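Local coordinates for amidohydrolase 3 domain-containing protein (Pyrococcus furiosus, PDB 3ICJ), which probably hydrolyses carbon-nitrogen bonds other than peptide bonds, as a zinc-dependent member of the amidohydrolase family, at residues Asn211-Tyr220 against Gly245-Phe253. Numbering follows the deposited sequence.
Sequences NEKILTVKDY and GEKALKALF
One face of the Tyr220 ring meets helix 246-257: Lys247 CB sits 4.2 Å from the ring centroid, 28° off the normal, a CH-pi contact, and Ala248 N lies over the same face, displaced toward the rim. On the same side, beyond the CD2 rim, Ala248 CB comes within 3.9 Å of Tyr220 CD2. Thr216 O is at the ring edge, in plane. Tyr220 OH donates to Asn211 O (2.9 Å), a bond that ties the ring to the end of helix 200-214. Lys247 crosses the tyrosine at about a right angle; its chain, extended beyond CG, carries NZ to the break between two helices. There NZ donates to Leu215 O (2.8 Å), almost end-on to the carbonyl (C=O...NZ 172°), and to Glu212 O (2.8 Å) from above the carbonyl plane, two bonds on one ammonium group. Away from the ammonium, Val217 CG2 rests on Lys250 CD (3.7 Å), while Tyr220 CB packs on Ala251 CB (3.7 Å). Thr216 and Asp219 close a capping box at the start of helix 217-233, and Arg135 pairs with Asp219. Helix 217-233 precedes strand 236-244, which helix 246-257 links to adjacent parallel strand 264-269, a beta-alpha-beta crossover consistent with the amidohydrolase (beta/alpha)8-barrel.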
ATOM      1  N   ASN A 211       0.498 -15.136  10.973  1.00 34.95           N
ATOM      2  CA  ASN A 211       0.321 -14.951   9.532  1.00 31.56           C
ATOM      3  C   ASN A 211       0.577 -16.195   8.684  1.00 30.58           C
ATOM      4  O   ASN A 211      -0.107 -16.419   7.684  1.00 32.26           O
ATOM      5  CB  ASN A 211       1.208 -13.812   9.014  1.00 35.61           C
ATOM      6  CG  ASN A 211       0.793 -12.450   9.547  1.00 44.37           C
ATOM      7  OD1 ASN A 211      -0.344 -12.245   9.982  1.00 43.34           O
ATOM      8  ND2 ASN A 211       1.725 -11.505   9.515  1.00 45.75           N
ATOM      9  N   GLU A 212       1.564 -16.988   9.079  1.00 31.70           N
ATOM     10  CA  GLU A 212       1.985 -18.145   8.297  1.00 37.41           C
ATOM     11  C   GLU A 212       1.354 -19.477   8.724  1.00 35.40           C
ATOM     12  O   GLU A 212       1.036 -20.305   7.869  1.00 31.12           O
ATOM     13  CB  GLU A 212       3.512 -18.262   8.299  1.00 38.88           C
ATOM     14  CG  GLU A 212       4.217 -17.055   7.695  1.00 44.72           C
ATOM     15  CD  GLU A 212       5.734 -17.170   7.725  1.00 41.95           C
ATOM     16  OE1 GLU A 212       6.392 -16.356   7.053  1.00 41.03           O
ATOM     17  OE2 GLU A 212       6.268 -18.064   8.416  1.00 50.56           O
ATOM     18  N   LYS A 213       1.191 -19.682  10.030  1.00 31.85           N
ATOM     19  CA  LYS A 213       0.667 -20.949  10.556  1.00 39.14           C
ATOM     20  C   LYS A 213      -0.824 -20.940  10.934  1.00 36.05           C
ATOM     21  O   LYS A 213      -1.547 -21.850  10.557  1.00 37.59           O
ATOM     22  CB  LYS A 213       1.502 -21.448  11.746  1.00 41.34           C
ATOM     23  CG  LYS A 213       1.112 -22.858  12.201  1.00 52.64           C
ATOM     24  CD  LYS A 213       1.769 -23.295  13.501  1.00 59.51           C
ATOM     25  CE  LYS A 213       1.287 -24.698  13.877  1.00 54.82           C
ATOM     26  NZ  LYS A 213       1.831 -25.157  15.178  1.00 56.16           N
ATOM     27  N   ILE A 214      -1.273 -19.923  11.671  1.00 37.91           N
ATOM     28  CA  ILE A 214      -2.607 -19.941  12.308  1.00 34.49           C
ATOM     29  C   ILE A 214      -3.765 -19.482  11.405  1.00 34.51           C
ATOM     30  O   ILE A 214      -4.784 -20.176  11.294  1.00 32.26           O
ATOM     31  CB  ILE A 214      -2.593 -19.143  13.631  1.00 33.95           C
ATOM     32  CG1 ILE A 214      -1.568 -19.754  14.587  1.00 36.59           C
ATOM     33  CG2 ILE A 214      -3.976 -19.112  14.275  1.00 34.77           C
ATOM     34  CD1 ILE A 214      -1.014 -18.768  15.573  1.00 40.90           C
ATOM     35  N   LEU A 215      -3.617 -18.317  10.774  1.00 33.27           N
ATOM     36  CA  LEU A 215      -4.597 -17.840   9.790  1.00 33.13           C
ATOM     37  C   LEU A 215      -4.699 -18.784   8.585  1.00 27.88           C
ATOM     38  O   LEU A 215      -3.715 -19.374   8.171  1.00 28.21           O
ATOM     39  CB  LEU A 215      -4.265 -16.417   9.339  1.00 32.53           C
ATOM     40  CG  LEU A 215      -4.268 -15.382  10.472  1.00 35.85           C
ATOM     41  CD1 LEU A 215      -3.771 -14.045   9.960  1.00 37.20           C
ATOM     42  CD2 LEU A 215      -5.636 -15.246  11.124  1.00 37.77           C
ATOM     43  N   THR A 216      -5.904 -18.947   8.056  1.00 34.03           N
ATOM     44  CA  THR A 216      -6.153 -19.895   6.968  1.00 37.74           C
ATOM     45  C   THR A 216      -6.340 -19.135   5.657  1.00 38.51           C
ATOM     46  O   THR A 216      -6.406 -17.899   5.661  1.00 34.15           O
ATOM     47  CB  THR A 216      -7.414 -20.763   7.218  1.00 40.07           C
ATOM     48  OG1 THR A 216      -8.584 -19.931   7.188  1.00 34.93           O
ATOM     49  CG2 THR A 216      -7.326 -21.507   8.544  1.00 46.22           C
ATOM     50  N   VAL A 217      -6.419 -19.875   4.550  1.00 35.68           N
ATOM     51  CA  VAL A 217      -6.745 -19.302   3.234  1.00 35.83           C
ATOM     52  C   VAL A 217      -8.096 -18.562   3.274  1.00 32.47           C
ATOM     53  O   VAL A 217      -8.185 -17.439   2.803  1.00 30.32           O
ATOM     54  CB  VAL A 217      -6.713 -20.369   2.110  1.00 35.93           C
ATOM     55  CG1 VAL A 217      -7.346 -19.833   0.803  1.00 31.74           C
ATOM     56  CG2 VAL A 217      -5.275 -20.838   1.880  1.00 33.91           C
ATOM     57  N   LYS A 218      -9.118 -19.178   3.875  1.00 34.25           N
ATOM     58  CA  LYS A 218     -10.429 -18.532   4.063  1.00 37.37           C
ATOM     59  C   LYS A 218     -10.344 -17.205   4.833  1.00 35.81           C
ATOM     60  O   LYS A 218     -10.983 -16.220   4.443  1.00 33.98           O
ATOM     61  CB  LYS A 218     -11.404 -19.468   4.790  1.00 34.08           C
ATOM     62  CG  LYS A 218     -12.293 -20.330   3.910  1.00 58.68           C
ATOM     63  CD  LYS A 218     -13.113 -21.324   4.751  1.00 71.03           C
ATOM     64  CE  LYS A 218     -14.096 -20.646   5.721  1.00 72.20           C
ATOM     65  NZ  LYS A 218     -15.409 -20.337   5.082  1.00 74.28           N
ATOM     66  N   ASP A 219      -9.559 -17.173   5.916  1.00 32.22           N
ATOM     67  CA  ASP A 219      -9.326 -15.917   6.657  1.00 34.45           C
ATOM     68  C   ASP A 219      -8.746 -14.852   5.718  1.00 33.81           C
ATOM     69  O   ASP A 219      -9.202 -13.702   5.728  1.00 34.00           O
ATOM     70  CB  ASP A 219      -8.348 -16.091   7.812  1.00 32.60           C
ATOM     71  CG  ASP A 219      -8.854 -16.995   8.912  1.00 37.55           C
ATOM     72  OD1 ASP A 219     -10.072 -17.036   9.182  1.00 34.91           O
ATOM     73  OD2 ASP A 219      -7.997 -17.642   9.546  1.00 36.02           O
ATOM     74  N   TYR A 220      -7.773 -15.232   4.891  1.00 34.71           N
ATOM     75  CA  TYR A 220      -7.171 -14.268   3.952  1.00 32.66           C
ATOM     76  C   TYR A 220      -8.123 -13.766   2.879  1.00 31.52           C
ATOM     77  O   TYR A 220      -8.078 -12.579   2.547  1.00 31.90           O
ATOM     78  CB  TYR A 220      -5.903 -14.800   3.285  1.00 34.62           C
ATOM     79  CG  TYR A 220      -4.667 -14.603   4.114  1.00 34.45           C
ATOM     80  CD1 TYR A 220      -4.324 -15.514   5.107  1.00 39.33           C
ATOM     81  CD2 TYR A 220      -3.848 -13.495   3.923  1.00 29.31           C
ATOM     82  CE1 TYR A 220      -3.183 -15.341   5.886  1.00 42.70           C
ATOM     83  CE2 TYR A 220      -2.686 -13.308   4.701  1.00 43.74           C
ATOM     84  CZ  TYR A 220      -2.367 -14.245   5.681  1.00 43.32           C
ATOM     85  OH  TYR A 220      -1.241 -14.085   6.461  1.00 42.40           O
ATOM     86  N   GLY A 245       2.369 -13.173   0.344  1.00 36.30           N
ATOM     87  CA  GLY A 245       2.906 -14.463   0.789  1.00 37.82           C
ATOM     88  C   GLY A 245       2.084 -15.642   0.289  1.00 35.79           C
ATOM     89  O   GLY A 245       1.146 -15.462  -0.489  1.00 36.27           O
ATOM     90  N   GLU A 246       2.428 -16.844   0.752  1.00 36.12           N
ATOM     91  CA  GLU A 246       1.806 -18.094   0.298  1.00 35.20           C
ATOM     92  C   GLU A 246       0.283 -18.089   0.408  1.00 38.24           C
ATOM     93  O   GLU A 246      -0.398 -18.334  -0.595  1.00 32.79           O
ATOM     94  CB  GLU A 246       2.366 -19.321   1.044  1.00 36.96           C
ATOM     95  CG  GLU A 246       3.852 -19.590   0.839  1.00 56.92           C
ATOM     96  CD  GLU A 246       4.156 -20.697  -0.179  1.00 62.09           C
ATOM     97  OE1 GLU A 246       3.215 -21.365  -0.662  1.00 51.60           O
ATOM     98  OE2 GLU A 246       5.356 -20.900  -0.484  1.00 64.60           O
ATOM     99  N   LYS A 247      -0.243 -17.821   1.608  1.00 33.16           N
ATOM    100  CA  LYS A 247      -1.691 -17.873   1.844  1.00 33.88           C
ATOM    101  C   LYS A 247      -2.487 -16.741   1.186  1.00 33.80           C
ATOM    102  O   LYS A 247      -3.602 -16.978   0.713  1.00 36.34           O
ATOM    103  CB  LYS A 247      -2.011 -17.984   3.346  1.00 35.27           C
ATOM    104  CG  LYS A 247      -1.705 -19.377   3.897  1.00 42.25           C
ATOM    105  CD  LYS A 247      -1.897 -19.475   5.403  1.00 42.19           C
ATOM    106  CE  LYS A 247      -1.687 -20.919   5.837  1.00 42.65           C
ATOM    107  NZ  LYS A 247      -1.632 -21.087   7.325  1.00 55.85           N
ATOM    108  N   ALA A 248      -1.921 -15.534   1.166  1.00 31.59           N
ATOM    109  CA  ALA A 248      -2.529 -14.420   0.431  1.00 31.75           C
ATOM    110  C   ALA A 248      -2.661 -14.693  -1.071  1.00 33.25           C
ATOM    111  O   ALA A 248      -3.707 -14.408  -1.622  1.00 36.82           O
ATOM    112  CB  ALA A 248      -1.799 -13.122   0.674  1.00 30.08           C
ATOM    113  N   LEU A 249      -1.612 -15.236  -1.704  1.00 34.89           N
ATOM    114  CA  LEU A 249      -1.684 -15.721  -3.096  1.00 32.30           C
ATOM    115  C   LEU A 249      -2.740 -16.808  -3.304  1.00 32.80           C
ATOM    116  O   LEU A 249      -3.539 -16.703  -4.231  1.00 35.53           O
ATOM    117  CB  LEU A 249      -0.314 -16.183  -3.629  1.00 33.78           C
ATOM    118  CG  LEU A 249      -0.271 -16.591  -5.120  1.00 34.12           C
ATOM    119  CD1 LEU A 249      -0.629 -15.412  -6.028  1.00 31.93           C
ATOM    120  CD2 LEU A 249       1.094 -17.105  -5.495  1.00 36.37           C
ATOM    121  N   LYS A 250      -2.757 -17.834  -2.444  1.00 31.86           N
ATOM    122  CA  LYS A 250      -3.784 -18.881  -2.528  1.00 37.42           C
ATOM    123  C   LYS A 250      -5.184 -18.270  -2.459  1.00 37.08           C
ATOM    124  O   LYS A 250      -6.073 -18.685  -3.200  1.00 33.05           O
ATOM    125  CB  LYS A 250      -3.633 -19.930  -1.417  1.00 31.70           C
ATOM    126  CG  LYS A 250      -2.510 -20.946  -1.573  1.00 39.82           C
ATOM    127  CD  LYS A 250      -2.706 -22.062  -0.538  1.00 37.87           C
ATOM    128  CE  LYS A 250      -1.618 -23.143  -0.610  1.00 47.07           C
ATOM    129  NZ  LYS A 250      -0.277 -22.510  -0.768  1.00 53.16           N
ATOM    130  N   ALA A 251      -5.362 -17.256  -1.602  1.00 37.52           N
ATOM    131  CA  ALA A 251      -6.637 -16.534  -1.505  1.00 33.51           C
ATOM    132  C   ALA A 251      -6.983 -15.727  -2.760  1.00 36.55           C
ATOM    133  O   ALA A 251      -8.140 -15.686  -3.163  1.00 32.52           O
ATOM    134  CB  ALA A 251      -6.642 -15.604  -0.267  1.00 30.19           C
ATOM    135  N   LEU A 252      -5.990 -15.058  -3.346  1.00 34.47           N
ATOM    136  CA  LEU A 252      -6.205 -14.271  -4.556  1.00 32.08           C
ATOM    137  C   LEU A 252      -6.582 -15.123  -5.782  1.00 31.93           C
ATOM    138  O   LEU A 252      -7.481 -14.733  -6.529  1.00 35.76           O
ATOM    139  CB  LEU A 252      -4.963 -13.405  -4.879  1.00 34.18           C
ATOM    140  CG  LEU A 252      -4.674 -12.175  -3.991  1.00 33.77           C
ATOM    141  CD1 LEU A 252      -3.316 -11.615  -4.326  1.00 30.70           C
ATOM    142  CD2 LEU A 252      -5.736 -11.059  -4.155  1.00 36.96           C
ATOM    143  N   PHE A 253      -5.915 -16.265  -5.989  1.00 30.30           N
ATOM    144  CA  PHE A 253      -6.278 -17.184  -7.103  1.00 30.85           C
ATOM    145  C   PHE A 253      -7.720 -17.654  -6.905  1.00 35.33           C
ATOM    146  O   PHE A 253      -8.497 -17.741  -7.861  1.00 32.84           O
ATOM    147  CB  PHE A 253      -5.387 -18.429  -7.138  1.00 32.03           C
ATOM    148  CG  PHE A 253      -4.014 -18.218  -7.742  1.00 34.99           C
ATOM    149  CD1 PHE A 253      -3.845 -17.549  -8.951  1.00 36.24           C
ATOM    150  CD2 PHE A 253      -2.893 -18.763  -7.135  1.00 34.81           C
ATOM    151  CE1 PHE A 253      -2.561 -17.392  -9.512  1.00 36.08           C
ATOM    152  CE2 PHE A 253      -1.624 -18.613  -7.689  1.00 36.74           C
ATOM    153  CZ  PHE A 253      -1.456 -17.927  -8.878  1.00 33.25           C
TER